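Local atomic coordinates of catalase-3 (Neurospora crassa, PDB entry 4AJ9), a protein that uses heme to break down hydrogen peroxide into oxygen and water, and so probably protects the cell from its toxic effects. Residues C[16-21]-C[26-31]; C[175-180]-C[462-467]; C[365-370]-C[385-390]; C[469-472]-C[476-479]. All coordinates share one frame; numbering follows the deposited sequence.

Overall arrangement
Contacts 1, 2 and 4 are buried; contact 3 lies at the surface of the chain. Contacts 2 and 4 form one neighbourhood, with centres about 7 Å apart. W177 of contact 2 packs on V471 of contact 4, and helices 454-468 and 474-487 follow each other in the chain. Contacts 1 and 3 stand apart, their centres about 27 Å from each other, but both lie in loops that touch the second subunit. Their chemistry differs. Contact 1 sets methionine beside glutamate, contact 2 joins an indole to a carboxylate, contact 3 works through amides, a ring and waters, and contact 4 combines valine packing with a lysine-bound water.

Contact 1: C[16-21]-C[26-31]; sequences QFMTTD and IEEQFS
M18 and E28 lie across each other at about a right angle in the N-terminal arm of the catalase chain, a loop between strands 10-11 and 33-34. The M18 chain leaves with CG anti to the backbone N (chi1 -165°) and then bends twice. This brings CG within 3.6 Å of E28 CG and lays the methyl CE against the carboxylate, 3.6 Å from E28 OE1. E28 is folded as well, with a bend at chi2. M18 also meets I26 obliquely, M18 CG lying 4.0 Å from I26 CG1. I26 also crosses T20 at about a right angle. There the two branch methyls touch, T20 CG2 to I26 CG2 at 3.6 Å, while I26 CD1 rests on the backbone carbon C of T19 at 3.7 Å. One backbone bond ties the segments together, from I26 N to M18 O at 2.9 Å. Within its own segment, Q29 NE2 donates to E28 OE1 at 3.0 Å. The other carboxylate oxygen, OE2, forms a salt bridge with K50 of helix 45-55. The arm is also held by other copies of the protein: Q409 of the second subunit bonds to E28 OE1, and D153 of the third bonds to Q29 NE2. The buried carboxylate therefore has polar partners for both oxygens, and the K50 charge probably stabilises its ionised form where the methionine methyl offers only packing.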
loop_
_atom_site.group_PDB
_atom_site.type_symbol
_atom_site.label_atom_id
_atom_site.label_comp_id
_atom_site.label_asym_id
_atom_site.label_seq_id
_atom_site.Cartn_x
_atom_site.Cartn_y
_atom_site.Cartn_z
ATOM N N GLN C 16 21.759 -25.379 5.791
ATOM C CA GLN C 16 21.833 -24.671 4.516
ATOM C C GLN C 16 22.747 -23.459 4.633
ATOM O O GLN C 16 22.954 -22.926 5.720
ATOM C CB GLN C 16 20.444 -24.208 4.087
ATOM C CG GLN C 16 19.418 -25.320 3.975
ATOM C CD GLN C 16 19.589 -26.158 2.730
ATOM O OE1 GLN C 16 20.454 -25.888 1.894
ATOM N NE2 GLN C 16 18.760 -27.189 2.597
ATOM N N PHE C 17 23.290 -23.029 3.503
ATOM C CA PHE C 17 23.973 -21.742 3.427
ATOM C C PHE C 17 22.976 -20.601 3.251
ATOM O O PHE C 17 21.926 -20.766 2.617
ATOM C CB PHE C 17 24.982 -21.734 2.278
ATOM C CG PHE C 17 26.215 -22.543 2.563
ATOM C CD1 PHE C 17 27.150 -22.091 3.483
ATOM C CD2 PHE C 17 26.427 -23.760 1.937
ATOM C CE1 PHE C 17 28.296 -22.835 3.764
ATOM C CE2 PHE C 17 27.563 -24.511 2.210
ATOM C CZ PHE C 17 28.497 -24.043 3.133
ATOM N N MET C 18 23.322 -19.458 3.836
ATOM C CA MET C 18 22.591 -18.197 3.694
ATOM C C MET C 18 22.440 -17.804 2.228
ATOM O O MET C 18 23.384 -17.934 1.437
ATOM C CB MET C 18 23.368 -17.105 4.431
ATOM C CG MET C 18 22.587 -15.831 4.700
ATOM S SD MET C 18 21.352 -16.019 6.007
ATOM C CE MET C 18 22.296 -15.871 7.523
ATOM N N THR C 19 21.266 -17.302 1.857
ATOM C CA THR C 19 21.044 -16.868 0.474
ATOM C C THR C 19 20.344 -15.522 0.478
ATOM O O THR C 19 19.805 -15.107 1.505
ATOM C CB THR C 19 20.111 -17.827 -0.308
ATOM O OG1 THR C 19 18.780 -17.726 0.220
ATOM C CG2 THR C 19 20.596 -19.286 -0.229
ATOM N N THR C 20 20.341 -14.849 -0.671
ATOM C CA THR C 20 19.451 -13.708 -0.873
ATOM C C THR C 20 18.026 -14.225 -1.080
ATOM O O THR C 20 17.797 -15.438 -1.159
ATOM C CB THR C 20 19.800 -12.930 -2.148
ATOM O OG1 THR C 20 19.396 -13.697 -3.292
ATOM C CG2 THR C 20 21.307 -12.629 -2.230
ATOM N N ASP C 21 17.070 -13.307 -1.210
ATOM C CA ASP C 21 15.693 -13.703 -1.504
ATOM C C ASP C 21 15.497 -14.120 -2.966
ATOM O O ASP C 21 14.427 -14.599 -3.334
ATOM C CB ASP C 21 14.699 -12.605 -1.109
ATOM C CG ASP C 21 14.452 -12.553 0.380
ATOM O OD1 ASP C 21 14.688 -13.572 1.062
ATOM O OD2 ASP C 21 14.002 -11.497 0.871
ATOM N N ILE C 26 25.416 -16.452 0.025
ATOM C CA ILE C 26 26.056 -15.199 0.380
ATOM C C ILE C 26 26.586 -15.217 1.807
ATOM O O ILE C 26 26.382 -16.168 2.553
ATOM C CB ILE C 26 25.061 -14.032 0.299
ATOM C CG1 ILE C 26 23.930 -14.235 1.313
ATOM C CG2 ILE C 26 24.526 -13.870 -1.129
ATOM C CD1 ILE C 26 22.932 -13.095 1.379
ATOM N N GLU C 27 27.260 -14.135 2.173
ATOM C CA GLU C 27 27.530 -13.833 3.560
ATOM C C GLU C 27 26.877 -12.472 3.778
ATOM O O GLU C 27 26.772 -11.689 2.846
ATOM C CB GLU C 27 29.035 -13.787 3.838
ATOM C CG GLU C 27 29.807 -12.755 3.005
ATOM C CD GLU C 27 31.255 -12.611 3.444
ATOM O OE1 GLU C 27 31.502 -12.433 4.658
ATOM O OE2 GLU C 27 32.154 -12.677 2.575
ATOM N N GLU C 28 26.415 -12.191 4.986
ATOM C CA GLU C 28 25.724 -10.920 5.213
ATOM C C GLU C 28 25.951 -10.394 6.625
ATOM O O GLU C 28 25.035 -9.871 7.259
ATOM C CB GLU C 28 24.231 -11.040 4.893
ATOM C CG GLU C 28 23.619 -12.379 5.281
ATOM C CD GLU C 28 23.468 -12.541 6.788
ATOM O OE1 GLU C 28 24.429 -13.012 7.434
ATOM O OE2 GLU C 28 22.377 -12.225 7.323
ATOM N N GLN C 29 27.191 -10.521 7.095
ATOM C CA GLN C 29 27.601 -9.974 8.386
ATOM C C GLN C 29 28.517 -8.751 8.240
ATOM O O GLN C 29 28.850 -8.109 9.239
ATOM C CB GLN C 29 28.297 -11.054 9.225
ATOM C CG GLN C 29 27.325 -12.129 9.697
ATOM C CD GLN C 29 26.223 -11.541 10.555
ATOM O OE1 GLN C 29 26.489 -10.838 11.536
ATOM N NE2 GLN C 29 24.979 -11.804 10.178
ATOM N N PHE C 30 28.912 -8.430 7.008
ATOM C CA PHE C 30 29.759 -7.262 6.748
ATOM C C PHE C 30 29.261 -6.455 5.558
ATOM O O PHE C 30 29.043 -7.005 4.485
ATOM C CB PHE C 30 31.207 -7.678 6.463
ATOM C CG PHE C 30 31.872 -8.396 7.604
ATOM C CD1 PHE C 30 31.786 -9.772 7.714
ATOM C CD2 PHE C 30 32.581 -7.692 8.558
ATOM C CE1 PHE C 30 32.400 -10.435 8.772
ATOM C CE2 PHE C 30 33.198 -8.344 9.614
ATOM C CZ PHE C 30 33.106 -9.715 9.719
ATOM N N SER C 31 29.095 -5.149 5.753
ATOM C CA SER C 31 28.785 -4.259 4.644
ATOM C C SER C 31 30.001 -4.119 3.741
ATOM O O SER C 31 31.133 -4.088 4.227
ATOM C CB SER C 31 28.392 -2.874 5.153
ATOM O OG SER C 31 27.155 -2.910 5.842
#

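Contact 2: C[175-180]-C[462-467]; sequences SAWDFF and NAIRFE
W177 reaches from helix 174-182 to I464 and E467 on helix 454-468, a helix-to-helix contact that joins the catalase core to the helical region following it in the chain. Its CB packs on V471 of contact 4. CG sits anti to the carbonyl carbon (chi1 -73°), which sends the indole across to the second helix. At the pyrrole edge, NE1 donates to E467 OE1 at 3.2 Å, with an N-H...O angle of 155°. Further round the ring, CZ2 lies 3.4 Å from E467 CB. At the far end of the indole, CH2 meets the branch methyl CG2 of I464 at 3.8 Å, an approach from an oblique direction. The two faces are also occupied. E467 C lies over one, and F180 CD2 over the opposite one, each offset toward the rim. E467 bends at chi2, and its carboxylate plane is turned well out of the indole plane. The same OE1 also has T171 as a hydrogen-bond partner, so this buried oxygen is gripped twice. With W177 cut back to an alanine, E467 OE1 would probably keep T171 alone of these two partners, and a gap would open beside I464 where the ring end had packed. L190 of helix 187-193 packs on the indole too. The oxygen E467 OE1 receives the indole N-H through its anti lone pair and lies almost exactly in the ring plane, only 1° out of it.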
loop_
_atom_site.group_PDB
_atom_site.type_symbol
_atom_site.label_atom_id
_atom_site.label_comp_id
_atom_site.label_asym_id
_atom_site.label_seq_id
_atom_site.Cartn_x
_atom_site.Cartn_y
_atom_site.Cartn_z
ATOM N N SER C 175 -13.561 9.622 28.425
ATOM C CA SER C 175 -14.291 9.499 27.174
ATOM C C SER C 175 -15.101 8.207 27.137
ATOM O O SER C 175 -16.211 8.175 26.598
ATOM C CB SER C 175 -13.345 9.588 25.973
ATOM O OG SER C 175 -12.369 8.569 25.998
ATOM N N ALA C 176 -14.543 7.147 27.716
ATOM C CA ALA C 176 -15.194 5.838 27.681
ATOM C C ALA C 176 -16.506 5.899 28.452
ATOM O O ALA C 176 -17.562 5.467 27.973
ATOM C CB ALA C 176 -14.291 4.776 28.270
ATOM N N TRP C 177 -16.426 6.421 29.666
ATOM C CA TRP C 177 -17.591 6.481 30.548
ATOM C C TRP C 177 -18.595 7.564 30.143
ATOM O O TRP C 177 -19.790 7.438 30.419
ATOM C CB TRP C 177 -17.140 6.610 32.006
ATOM C CG TRP C 177 -16.571 5.328 32.493
ATOM C CD1 TRP C 177 -15.305 4.839 32.261
ATOM C CD2 TRP C 177 -17.260 4.321 33.240
ATOM N NE1 TRP C 177 -15.168 3.593 32.839
ATOM C CE2 TRP C 177 -16.352 3.257 33.448
ATOM C CE3 TRP C 177 -18.555 4.220 33.767
ATOM C CZ2 TRP C 177 -16.699 2.114 34.162
ATOM C CZ3 TRP C 177 -18.895 3.082 34.476
ATOM C CH2 TRP C 177 -17.969 2.050 34.675
ATOM N N ASP C 178 -18.108 8.615 29.477
ATOM C CA ASP C 178 -18.980 9.573 28.789
ATOM C C ASP C 178 -19.827 8.814 27.767
ATOM O O ASP C 178 -21.044 8.975 27.721
ATOM C CB ASP C 178 -18.137 10.661 28.099
ATOM C CG ASP C 178 -18.974 11.680 27.326
ATOM O OD1 ASP C 178 -20.184 11.814 27.585
ATOM O OD2 ASP C 178 -18.403 12.373 26.451
ATOM N N PHE C 179 -19.184 7.974 26.958
ATOM C CA PHE C 179 -19.915 7.199 25.957
ATOM C C PHE C 179 -20.896 6.196 26.570
ATOM O O PHE C 179 -22.030 6.088 26.120
ATOM C CB PHE C 179 -18.974 6.467 24.992
ATOM C CG PHE C 179 -19.703 5.725 23.901
ATOM C CD1 PHE C 179 -20.141 6.393 22.767
ATOM C CD2 PHE C 179 -19.972 4.368 24.021
ATOM C CE1 PHE C 179 -20.831 5.724 21.756
ATOM C CE2 PHE C 179 -20.659 3.686 23.015
ATOM C CZ PHE C 179 -21.089 4.370 21.879
ATOM N N PHE C 180 -20.459 5.472 27.596
ATOM C CA PHE C 180 -21.301 4.463 28.236
ATOM C C PHE C 180 -22.572 5.089 28.785
ATOM O O PHE C 180 -23.642 4.479 28.773
ATOM C CB PHE C 180 -20.543 3.791 29.387
ATOM C CG PHE C 180 -19.344 2.994 28.951
ATOM C CD1 PHE C 180 -19.291 2.424 27.687
ATOM C CD2 PHE C 180 -18.275 2.808 29.811
ATOM C CE1 PHE C 180 -18.193 1.670 27.294
ATOM C CE2 PHE C 180 -17.168 2.073 29.414
ATOM C CZ PHE C 180 -17.134 1.501 28.154
ATOM N N ASN C 462 -16.937 -2.894 42.655
ATOM C CA ASN C 462 -15.585 -2.418 42.909
ATOM C C ASN C 462 -14.829 -2.066 41.631
ATOM O O ASN C 462 -14.000 -1.164 41.628
ATOM C CB ASN C 462 -14.798 -3.436 43.739
ATOM C CG ASN C 462 -15.243 -3.462 45.192
ATOM O OD1 ASN C 462 -16.018 -2.605 45.630
ATOM N ND2 ASN C 462 -14.747 -4.427 45.943
ATOM N N ALA C 463 -15.105 -2.793 40.554
ATOM C CA ALA C 463 -14.506 -2.472 39.266
ATOM C C ALA C 463 -15.067 -1.139 38.769
ATOM O O ALA C 463 -14.333 -0.273 38.282
ATOM C CB ALA C 463 -14.764 -3.594 38.261
ATOM N N ILE C 464 -16.377 -0.962 38.904
ATOM C CA ILE C 464 -17.000 0.301 38.510
ATOM C C ILE C 464 -16.474 1.448 39.363
ATOM O O ILE C 464 -16.181 2.530 38.846
ATOM C CB ILE C 464 -18.536 0.240 38.598
ATOM C CG1 ILE C 464 -19.080 -0.847 37.655
ATOM C CG2 ILE C 464 -19.140 1.608 38.267
ATOM C CD1 ILE C 464 -20.608 -1.111 37.801
ATOM N N ARG C 465 -16.348 1.211 40.670
ATOM C CA ARG C 465 -15.744 2.209 41.561
ATOM C C ARG C 465 -14.331 2.576 41.107
ATOM O O ARG C 465 -13.970 3.752 41.040
ATOM C CB ARG C 465 -15.671 1.685 43.007
ATOM C CG ARG C 465 -17.002 1.620 43.740
ATOM C CD ARG C 465 -16.843 0.856 45.076
ATOM N NE ARG C 465 -17.979 1.043 45.978
ATOM C CZ ARG C 465 -18.189 0.332 47.086
ATOM N NH1 ARG C 465 -17.357 -0.648 47.431
ATOM N NH2 ARG C 465 -19.245 0.594 47.847
ATOM N N PHE C 466 -13.518 1.566 40.821
ATOM C CA PHE C 466 -12.138 1.824 40.408
ATOM C C PHE C 466 -12.131 2.690 39.141
ATOM O O PHE C 466 -11.540 3.773 39.118
ATOM C CB PHE C 466 -11.387 0.502 40.189
ATOM C CG PHE C 466 -10.042 0.661 39.520
ATOM C CD1 PHE C 466 -9.941 0.665 38.137
ATOM C CD2 PHE C 466 -8.878 0.790 40.277
ATOM C CE1 PHE C 466 -8.707 0.809 37.506
ATOM C CE2 PHE C 466 -7.633 0.935 39.657
ATOM C CZ PHE C 466 -7.548 0.941 38.266
ATOM N N GLU C 467 -12.820 2.212 38.105
ATOM C CA GLU C 467 -12.871 2.883 36.802
ATOM C C GLU C 467 -13.447 4.292 36.841
ATOM O O GLU C 467 -12.851 5.227 36.312
ATOM C CB GLU C 467 -13.662 2.035 35.795
ATOM C CG GLU C 467 -13.037 0.663 35.542
ATOM C CD GLU C 467 -12.672 0.435 34.089
ATOM O OE1 GLU C 467 -13.152 1.197 33.220
ATOM O OE2 GLU C 467 -11.906 -0.516 33.815
#

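Contact 3: C[365-370]-C[385-390]; sequences FEQLPI and QGQAWI
The Q367 amide meets A388 N, Q387 OE1 and one face of W389, where two parts of the long loop between helix 343-360 and strand 390-391 come together. Q367 closes a short 3-10 turn, residues 365-367. Its CG is anti to the carbonyl carbon (chi1 -60°) and the chain runs on extended, carrying the amide straight to the other segment. OE1 accepts from A388 N at 2.8 Å. NE2 donates to Q387 OE1 at 2.9 Å in a nearly straight bond of 172°. Q387 bends back at chi2, which brings OE1 to both Q367 NE2 and W389 N, and the two glutamine amides stand almost perpendicular. W389 covers the Q367 chain with one face: NE2 sits over the centre of the indole, and CG makes a CH-pi contact with its six-membered ring. A leucine in place of Q367 would probably leave A388 N without its acceptor and take one of the two donors from Q387 OE1. A388 of the second subunit packs on P369. Two waters also span the segments. One links Q367 OE1 to G386 O; the other donates a hydrogen bond to Q367 O and accepts from W389 NE1 at 3.0 Å, lying at the indole edge in its plane.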
loop_
_atom_site.group_PDB
_atom_site.type_symbol
_atom_site.label_atom_id
_atom_site.label_comp_id
_atom_site.label_asym_id
_atom_site.label_seq_id
_atom_site.Cartn_x
_atom_site.Cartn_y
_atom_site.Cartn_z
ATOM N N PHE C 365 -5.550 -11.392 0.002
ATOM C CA PHE C 365 -5.266 -11.924 1.336
ATOM C C PHE C 365 -5.866 -13.309 1.555
ATOM O O PHE C 365 -5.388 -14.059 2.414
ATOM C CB PHE C 365 -5.768 -10.950 2.413
ATOM C CG PHE C 365 -7.177 -10.516 2.197
ATOM C CD1 PHE C 365 -8.224 -11.268 2.686
ATOM C CD2 PHE C 365 -7.456 -9.370 1.455
ATOM C CE1 PHE C 365 -9.534 -10.876 2.463
ATOM C CE2 PHE C 365 -8.749 -8.977 1.223
ATOM C CZ PHE C 365 -9.796 -9.728 1.726
ATOM N N GLU C 366 -6.898 -13.683 0.790
ATOM C CA GLU C 366 -7.453 -15.034 0.980
ATOM C C GLU C 366 -6.501 -16.108 0.444
ATOM O O GLU C 366 -6.703 -17.296 0.694
ATOM C CB GLU C 366 -8.857 -15.205 0.364
ATOM C CG GLU C 366 -9.928 -14.218 0.869
ATOM C CD GLU C 366 -10.460 -14.540 2.263
ATOM O OE1 GLU C 366 -9.674 -14.883 3.172
ATOM O OE2 GLU C 366 -11.687 -14.447 2.458
ATOM N N GLN C 367 -5.470 -15.684 -0.284
ATOM C CA GLN C 367 -4.475 -16.606 -0.824
ATOM C C GLN C 367 -3.352 -16.948 0.165
ATOM O O GLN C 367 -2.602 -17.901 -0.052
ATOM C CB GLN C 367 -3.896 -16.066 -2.141
ATOM C CG GLN C 367 -4.940 -15.868 -3.226
ATOM C CD GLN C 367 -4.332 -15.518 -4.574
ATOM O OE1 GLN C 367 -3.256 -14.929 -4.652
ATOM N NE2 GLN C 367 -5.025 -15.892 -5.650
ATOM N N LEU C 368 -3.244 -16.198 1.262
ATOM C CA LEU C 368 -2.232 -16.502 2.267
ATOM C C LEU C 368 -2.496 -17.897 2.831
ATOM O O LEU C 368 -3.645 -18.287 3.013
ATOM C CB LEU C 368 -2.252 -15.469 3.389
ATOM C CG LEU C 368 -1.890 -14.050 2.943
ATOM C CD1 LEU C 368 -2.112 -13.054 4.074
ATOM C CD2 LEU C 368 -0.443 -14.007 2.456
ATOM N N PRO C 369 -1.433 -18.657 3.104
ATOM C CA PRO C 369 -1.644 -20.039 3.561
ATOM C C PRO C 369 -2.671 -20.155 4.690
ATOM O O PRO C 369 -3.534 -21.036 4.639
ATOM C CB PRO C 369 -0.253 -20.458 4.032
ATOM C CG PRO C 369 0.679 -19.655 3.133
ATOM C CD PRO C 369 -0.003 -18.309 3.013
ATOM N N ILE C 370 -2.595 -19.281 5.687
ATOM C CA ILE C 370 -3.489 -19.402 6.849
ATOM C C ILE C 370 -4.944 -19.036 6.519
ATOM O O ILE C 370 -5.868 -19.477 7.203
ATOM C CB ILE C 370 -2.979 -18.571 8.069
ATOM C CG1 ILE C 370 -3.748 -18.933 9.350
ATOM C CG2 ILE C 370 -3.057 -17.082 7.785
ATOM C CD1 ILE C 370 -3.390 -20.311 9.932
ATOM N N GLN C 385 -2.839 -7.053 -6.493
ATOM C CA GLN C 385 -1.520 -7.105 -5.866
ATOM C C GLN C 385 -1.231 -8.491 -5.296
ATOM O O GLN C 385 -2.077 -9.105 -4.634
ATOM C CB GLN C 385 -1.429 -6.051 -4.745
ATOM C CG GLN C 385 -0.033 -5.485 -4.504
ATOM C CD GLN C 385 0.472 -4.612 -5.652
ATOM O OE1 GLN C 385 0.224 -3.405 -5.694
ATOM N NE2 GLN C 385 1.191 -5.222 -6.584
ATOM N N GLY C 386 -0.040 -8.999 -5.568
ATOM C CA GLY C 386 0.410 -10.213 -4.916
ATOM C C GLY C 386 -0.217 -11.496 -5.449
ATOM O O GLY C 386 -0.099 -12.537 -4.809
ATOM N N GLN C 387 -0.873 -11.428 -6.611
ATOM C CA GLN C 387 -1.537 -12.599 -7.190
ATOM C C GLN C 387 -0.621 -13.821 -7.142
ATOM O O GLN C 387 0.434 -13.832 -7.761
ATOM C CB GLN C 387 -1.988 -12.322 -8.640
ATOM C CG GLN C 387 -2.571 -13.556 -9.359
ATOM C CD GLN C 387 -3.802 -14.126 -8.642
ATOM O OE1 GLN C 387 -3.794 -15.271 -8.176
ATOM N NE2 GLN C 387 -4.858 -13.319 -8.541
ATOM N N ALA C 388 -1.015 -14.850 -6.405
ATOM C CA ALA C 388 -0.104 -15.970 -6.173
ATOM C C ALA C 388 -0.348 -17.183 -7.063
ATOM O O ALA C 388 0.398 -18.169 -6.991
ATOM C CB ALA C 388 -0.119 -16.384 -4.691
ATOM N N TRP C 389 -1.387 -17.124 -7.888
ATOM C CA TRP C 389 -1.704 -18.254 -8.753
ATOM C C TRP C 389 -1.519 -17.881 -10.212
ATOM O O TRP C 389 -1.384 -16.701 -10.547
ATOM C CB TRP C 389 -3.154 -18.718 -8.533
ATOM C CG TRP C 389 -3.488 -18.999 -7.106
ATOM C CD1 TRP C 389 -2.610 -19.248 -6.086
ATOM C CD2 TRP C 389 -4.799 -19.054 -6.532
ATOM N NE1 TRP C 389 -3.296 -19.443 -4.908
ATOM C CE2 TRP C 389 -4.642 -19.339 -5.156
ATOM C CE3 TRP C 389 -6.091 -18.886 -7.046
ATOM C CZ2 TRP C 389 -5.729 -19.456 -4.283
ATOM C CZ3 TRP C 389 -7.173 -19.006 -6.183
ATOM C CH2 TRP C 389 -6.982 -19.289 -4.808
ATOM N N ILE C 390 -1.522 -18.899 -11.071
ATOM C CA ILE C 390 -1.559 -18.715 -12.508
ATOM C C ILE C 390 -2.808 -19.392 -13.056
ATOM O O ILE C 390 -2.897 -20.619 -13.107
ATOM C CB ILE C 390 -0.292 -19.270 -13.183
ATOM C CG1 ILE C 390 0.923 -18.446 -12.751
ATOM C CG2 ILE C 390 -0.425 -19.213 -14.688
ATOM C CD1 ILE C 390 2.245 -19.084 -13.064
HETATM O O HOH W 1 -1.783 -19.499 -2.284
HETATM O O HOH W 2 -1.541 -13.809 -2.807
#

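Contact 4: C[469-472]-C[476-479]; sequences SHVT and VKKN
This is a buried loop-to-helix contact: the loop that follows helix 454-468 folds back on the first turns of the next helix, 474-487. Apolar packing and one bridging water make it, with no direct hydrogen bond between the segments. V471 is the central residue on the loop side. Its CG1 stands anti to the backbone N (chi1 178°) and touches V476 CG1 at 3.7 Å, the two valines crossing at about a right angle. V476 has the same kind of rotamer, with its CG1 also anti to the backbone N, and these are the two methyls that touch. The aliphatic part of K477 also meets V471. K477 CG is 3.8 Å from V471 CB, and the chain then bends at chi3, passing CE within 3.1 Å of V471 O. This turn takes the ammonium group to a water. The water accepts from K477 NZ at 2.9 Å and donates to both S469 O and V471 O, the latter at 2.7 Å. The lysine charge thus reaches two loop carbonyls through one water, and the direct approach of NZ to V471 O is too poorly angled to count as a bond. E474 gives NZ a further, long and weak ion pair. Y401 of the fourth subunit packs on V476, and L569 of the third packs on K477. Within the chain, the loop and helix meet beside helix 174-182. V471 packs on D174 there, T472 N bonds to D174, and V476 CG1 lies against D178 N of that helix.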
loop_
_atom_site.group_PDB
_atom_site.type_symbol
_atom_site.label_atom_id
_atom_site.label_comp_id
_atom_site.label_asym_id
_atom_site.label_seq_id
_atom_site.Cartn_x
_atom_site.Cartn_y
_atom_site.Cartn_z
ATOM N N SER C 469 -13.790 6.366 39.232
ATOM C CA SER C 469 -12.987 7.278 40.027
ATOM C C SER C 469 -11.835 7.866 39.210
ATOM O O SER C 469 -11.183 8.809 39.656
ATOM C CB SER C 469 -12.459 6.589 41.288
ATOM O OG SER C 469 -11.281 5.856 41.019
ATOM N N HIS C 470 -11.597 7.321 38.015
ATOM C CA HIS C 470 -10.602 7.896 37.103
ATOM C C HIS C 470 -11.179 9.020 36.249
ATOM O O HIS C 470 -10.433 9.754 35.595
ATOM C CB HIS C 470 -10.003 6.830 36.179
ATOM C CG HIS C 470 -9.062 5.891 36.865
ATOM N ND1 HIS C 470 -9.497 4.828 37.626
ATOM C CD2 HIS C 470 -7.709 5.853 36.903
ATOM C CE1 HIS C 470 -8.453 4.173 38.102
ATOM N NE2 HIS C 470 -7.356 4.776 37.681
ATOM N N VAL C 471 -12.504 9.148 36.240
ATOM C CA VAL C 471 -13.160 10.163 35.417
ATOM C C VAL C 471 -13.008 11.531 36.048
ATOM O O VAL C 471 -13.511 11.768 37.146
ATOM C CB VAL C 471 -14.656 9.844 35.220
ATOM C CG1 VAL C 471 -15.333 10.929 34.396
ATOM C CG2 VAL C 471 -14.815 8.472 34.561
ATOM N N THR C 472 -12.298 12.425 35.366
ATOM C CA THR C 472 -12.058 13.765 35.898
ATOM C C THR C 472 -13.291 14.663 35.863
ATOM O O THR C 472 -13.485 15.500 36.755
ATOM C CB THR C 472 -10.922 14.479 35.152
ATOM O OG1 THR C 472 -11.371 14.849 33.843
ATOM C CG2 THR C 472 -9.707 13.572 35.038
ATOM N N VAL C 476 -19.880 13.996 34.042
ATOM C CA VAL C 476 -19.827 12.650 33.491
ATOM C C VAL C 476 -20.038 11.609 34.592
ATOM O O VAL C 476 -20.826 10.677 34.425
ATOM C CB VAL C 476 -18.524 12.389 32.686
ATOM C CG1 VAL C 476 -18.387 10.911 32.357
ATOM C CG2 VAL C 476 -18.514 13.237 31.404
ATOM N N LYS C 477 -19.358 11.767 35.728
ATOM C CA LYS C 477 -19.587 10.859 36.850
ATOM C C LYS C 477 -21.055 10.852 37.287
ATOM O O LYS C 477 -21.596 9.799 37.610
ATOM C CB LYS C 477 -18.652 11.155 38.032
ATOM C CG LYS C 477 -17.247 10.566 37.849
ATOM C CD LYS C 477 -16.304 10.937 38.991
ATOM C CE LYS C 477 -15.957 12.422 38.983
ATOM N NZ LYS C 477 -14.989 12.758 40.073
ATOM N N LYS C 478 -21.699 12.022 37.294
ATOM C CA LYS C 478 -23.100 12.094 37.705
ATOM C C LYS C 478 -23.992 11.413 36.680
ATOM O O LYS C 478 -24.965 10.745 37.034
ATOM C CB LYS C 478 -23.548 13.540 37.901
ATOM C CG LYS C 478 -22.945 14.216 39.117
ATOM C CD LYS C 478 -23.438 15.654 39.207
ATOM C CE LYS C 478 -22.909 16.351 40.453
ATOM N NZ LYS C 478 -23.129 17.824 40.376
ATOM N N ASN C 479 -23.653 11.589 35.404
ATOM C CA ASN C 479 -24.371 10.932 34.313
ATOM C C ASN C 479 -24.266 9.422 34.442
ATOM O O ASN C 479 -25.233 8.700 34.221
ATOM C CB ASN C 479 -23.827 11.402 32.959
ATOM C CG ASN C 479 -24.128 12.853 32.695
ATOM O OD1 ASN C 479 -25.004 13.426 33.328
ATOM N ND2 ASN C 479 -23.411 13.458 31.753
HETATM O O HOH W 3 -12.664 11.143 39.649
#